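Local coordinates for probable diphthine synthase (Aeropyrum pernix, PDB 1WDE), which probably uses S-adenosyl-L-methionine to trimethylate the amino group of the modified target histidine of elongation factor 2, the second step of diphthamide biosynthesis, at residues V256-L261 against L271-S276. Numbering follows the deposited sequence.
Sequences VEEWLL and LEYDRS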
loop_
_atom_site.group_PDB
_atom_site.type_symbol
_atom_site.label_atom_id
_atom_site.label_comp_id
_atom_site.label_asym_id
_atom_site.label_seq_id
_atom_site.Cartn_x
_atom_site.Cartn_y
_atom_site.Cartn_z
ATOM N N VAL A 256 7.028 21.602 -12.329
ATOM C CA VAL A 256 7.404 21.746 -10.928
ATOM C C VAL A 256 7.642 20.368 -10.299
ATOM O O VAL A 256 8.535 20.214 -9.471
ATOM C CB VAL A 256 6.325 22.533 -10.131
ATOM C CG1 VAL A 256 6.572 22.403 -8.633
ATOM C CG2 VAL A 256 6.384 24.022 -10.523
ATOM N N GLU A 257 6.874 19.362 -10.717
ATOM C CA GLU A 257 7.050 18.015 -10.163
ATOM C C GLU A 257 8.381 17.353 -10.510
ATOM O O GLU A 257 8.942 16.626 -9.694
ATOM C CB GLU A 257 5.912 17.102 -10.597
ATOM C CG GLU A 257 4.618 17.304 -9.802
ATOM C CD GLU A 257 3.562 16.322 -10.236
ATOM O OE1 GLU A 257 3.321 16.210 -11.453
ATOM O OE2 GLU A 257 2.984 15.648 -9.370
ATOM N N GLU A 258 8.859 17.569 -11.734
ATOM C CA GLU A 258 10.146 17.029 -12.174
ATOM C C GLU A 258 11.237 17.586 -11.269
ATOM O O GLU A 258 12.187 16.886 -10.899
ATOM C CB GLU A 258 10.446 17.443 -13.626
ATOM C CG GLU A 258 9.633 16.664 -14.650
ATOM C CD GLU A 258 9.899 17.084 -16.100
ATOM O OE1 GLU A 258 9.371 16.406 -17.012
ATOM O OE2 GLU A 258 10.620 18.084 -16.329
ATOM N N TRP A 259 11.095 18.861 -10.921
ATOM C CA TRP A 259 12.062 19.523 -10.057
ATOM C C TRP A 259 11.977 18.927 -8.653
ATOM O O TRP A 259 13.007 18.610 -8.058
ATOM C CB TRP A 259 11.778 21.027 -10.058
ATOM C CG TRP A 259 12.532 21.862 -9.061
ATOM C CD1 TRP A 259 13.881 22.090 -9.013
ATOM C CD2 TRP A 259 11.961 22.594 -7.968
ATOM N NE1 TRP A 259 14.187 22.923 -7.953
ATOM C CE2 TRP A 259 13.025 23.245 -7.296
ATOM C CE3 TRP A 259 10.654 22.762 -7.488
ATOM C CZ2 TRP A 259 12.817 24.049 -6.169
ATOM C CZ3 TRP A 259 10.449 23.564 -6.367
ATOM C CH2 TRP A 259 11.527 24.197 -5.720
ATOM N N LEU A 260 10.757 18.766 -8.134
ATOM C CA LEU A 260 10.534 18.196 -6.798
ATOM C C LEU A 260 11.024 16.754 -6.708
ATOM O O LEU A 260 11.723 16.402 -5.760
ATOM C CB LEU A 260 9.040 18.228 -6.430
ATOM C CG LEU A 260 8.384 19.610 -6.300
ATOM C CD1 LEU A 260 6.862 19.469 -6.096
ATOM C CD2 LEU A 260 9.024 20.348 -5.138
ATOM N N LEU A 261 10.645 15.923 -7.684
ATOM C CA LEU A 261 11.049 14.508 -7.721
ATOM C C LEU A 261 12.565 14.341 -7.891
ATOM O O LEU A 261 13.173 13.433 -7.313
ATOM C CB LEU A 261 10.326 13.758 -8.852
ATOM C CG LEU A 261 10.694 12.272 -8.961
ATOM C CD1 LEU A 261 10.292 11.572 -7.677
ATOM C CD2 LEU A 261 9.993 11.615 -10.154
ATOM N N LEU A 271 15.288 14.645 -15.740
ATOM C CA LEU A 271 15.178 13.269 -15.311
ATOM C C LEU A 271 15.104 12.586 -16.664
ATOM O O LEU A 271 14.510 13.125 -17.592
ATOM C CB LEU A 271 13.882 13.034 -14.520
ATOM C CG LEU A 271 13.833 13.635 -13.114
ATOM C CD1 LEU A 271 12.478 13.343 -12.441
ATOM C CD2 LEU A 271 14.978 13.050 -12.302
ATOM N N GLU A 272 15.708 11.417 -16.794
ATOM C CA GLU A 272 15.689 10.725 -18.066
ATOM C C GLU A 272 14.645 9.631 -18.076
ATOM O O GLU A 272 14.484 8.904 -17.092
ATOM C CB GLU A 272 17.074 10.141 -18.363
ATOM C CG GLU A 272 18.154 11.207 -18.474
ATOM C CD GLU A 272 19.553 10.630 -18.548
ATOM O OE1 GLU A 272 19.886 9.766 -17.707
ATOM O OE2 GLU A 272 20.323 11.049 -19.436
ATOM N N TYR A 273 13.922 9.542 -19.189
ATOM C CA TYR A 273 12.893 8.530 -19.394
ATOM C C TYR A 273 12.385 8.641 -20.828
ATOM O O TYR A 273 12.624 9.646 -21.493
ATOM C CB TYR A 273 11.757 8.706 -18.385
ATOM C CG TYR A 273 10.959 9.974 -18.533
ATOM C CD1 TYR A 273 9.991 10.099 -19.525
ATOM C CD2 TYR A 273 11.141 11.035 -17.652
ATOM C CE1 TYR A 273 9.220 11.246 -19.633
ATOM C CE2 TYR A 273 10.377 12.185 -17.750
ATOM C CZ TYR A 273 9.418 12.285 -18.740
ATOM O OH TYR A 273 8.650 13.420 -18.829
ATOM N N ASP A 274 11.699 7.603 -21.298
ATOM C CA ASP A 274 11.188 7.552 -22.662
ATOM C C ASP A 274 10.291 8.746 -22.997
ATOM O O ASP A 274 9.187 8.884 -22.477
ATOM C CB ASP A 274 10.454 6.217 -22.883
ATOM C CG ASP A 274 10.036 6.018 -24.323
ATOM O OD1 ASP A 274 10.193 4.892 -24.830
ATOM O OD2 ASP A 274 9.546 6.986 -24.946
ATOM N N ARG A 275 10.776 9.597 -23.896
ATOM C CA ARG A 275 10.055 10.811 -24.265
ATOM C C ARG A 275 8.935 10.712 -25.292
ATOM O O ARG A 275 8.462 11.728 -25.809
ATOM C CB ARG A 275 11.062 11.894 -24.658
ATOM C CG ARG A 275 11.788 12.466 -23.437
ATOM C CD ARG A 275 12.801 13.533 -23.812
ATOM N NE ARG A 275 13.371 14.207 -22.642
ATOM C CZ ARG A 275 14.078 13.606 -21.684
ATOM N NH1 ARG A 275 14.548 14.318 -20.669
ATOM N NH2 ARG A 275 14.317 12.299 -21.738
ATOM N N SER A 276 8.488 9.496 -25.578
ATOM C CA SER A 276 7.381 9.328 -26.501
ATOM C C SER A 276 6.282 8.448 -25.882
ATOM O O SER A 276 5.152 8.445 -26.343
ATOM C CB SER A 276 7.880 8.731 -27.819
ATOM O OG SER A 276 8.733 7.623 -27.599
#
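L271 reaches back onto helix 255-264 with a single methyl. Its CD1 lies 3.8 Å from CD2 of L261, the two leucine side chains crossing at about a right angle, and 3.9 Å from the carbonyl O of E258. One methyl therefore touches both a side chain and the backbone of the same helix, one turn apart. L261 has its CG anti to the backbone N (chi1 180°), placing CD2 against L271 CD1. Y228, on strand 225-229, touches L261, L271 and Y273, so this leucine pair sits against the edge strand of the mixed sheet.

The side chain of E258 makes a separate contact. It is extended beyond CG and brings OE1 to the edge of the Y273 ring, near the ring plane, 3.6 Å from Y273 OH. Carboxylate and ring planes stand 71° apart, and no hydrogen bond joins the two groups. The opposite charges of E258 OE1 and R275 NH1 are 6.7 Å apart, not in contact, and may attract weakly; R275 NH1 also makes a weak hydrogen bond to L271 O. Further along, an Asx turn at D274 leads into helix 277-287, and R210 holds D274 by a salt bridge.

With apolar contact at the leucines, a loose polar approach beside it and no hydrogen bond between residues 256-261 and 271-276, what joins these two segments is probably mainly van der Waals contact.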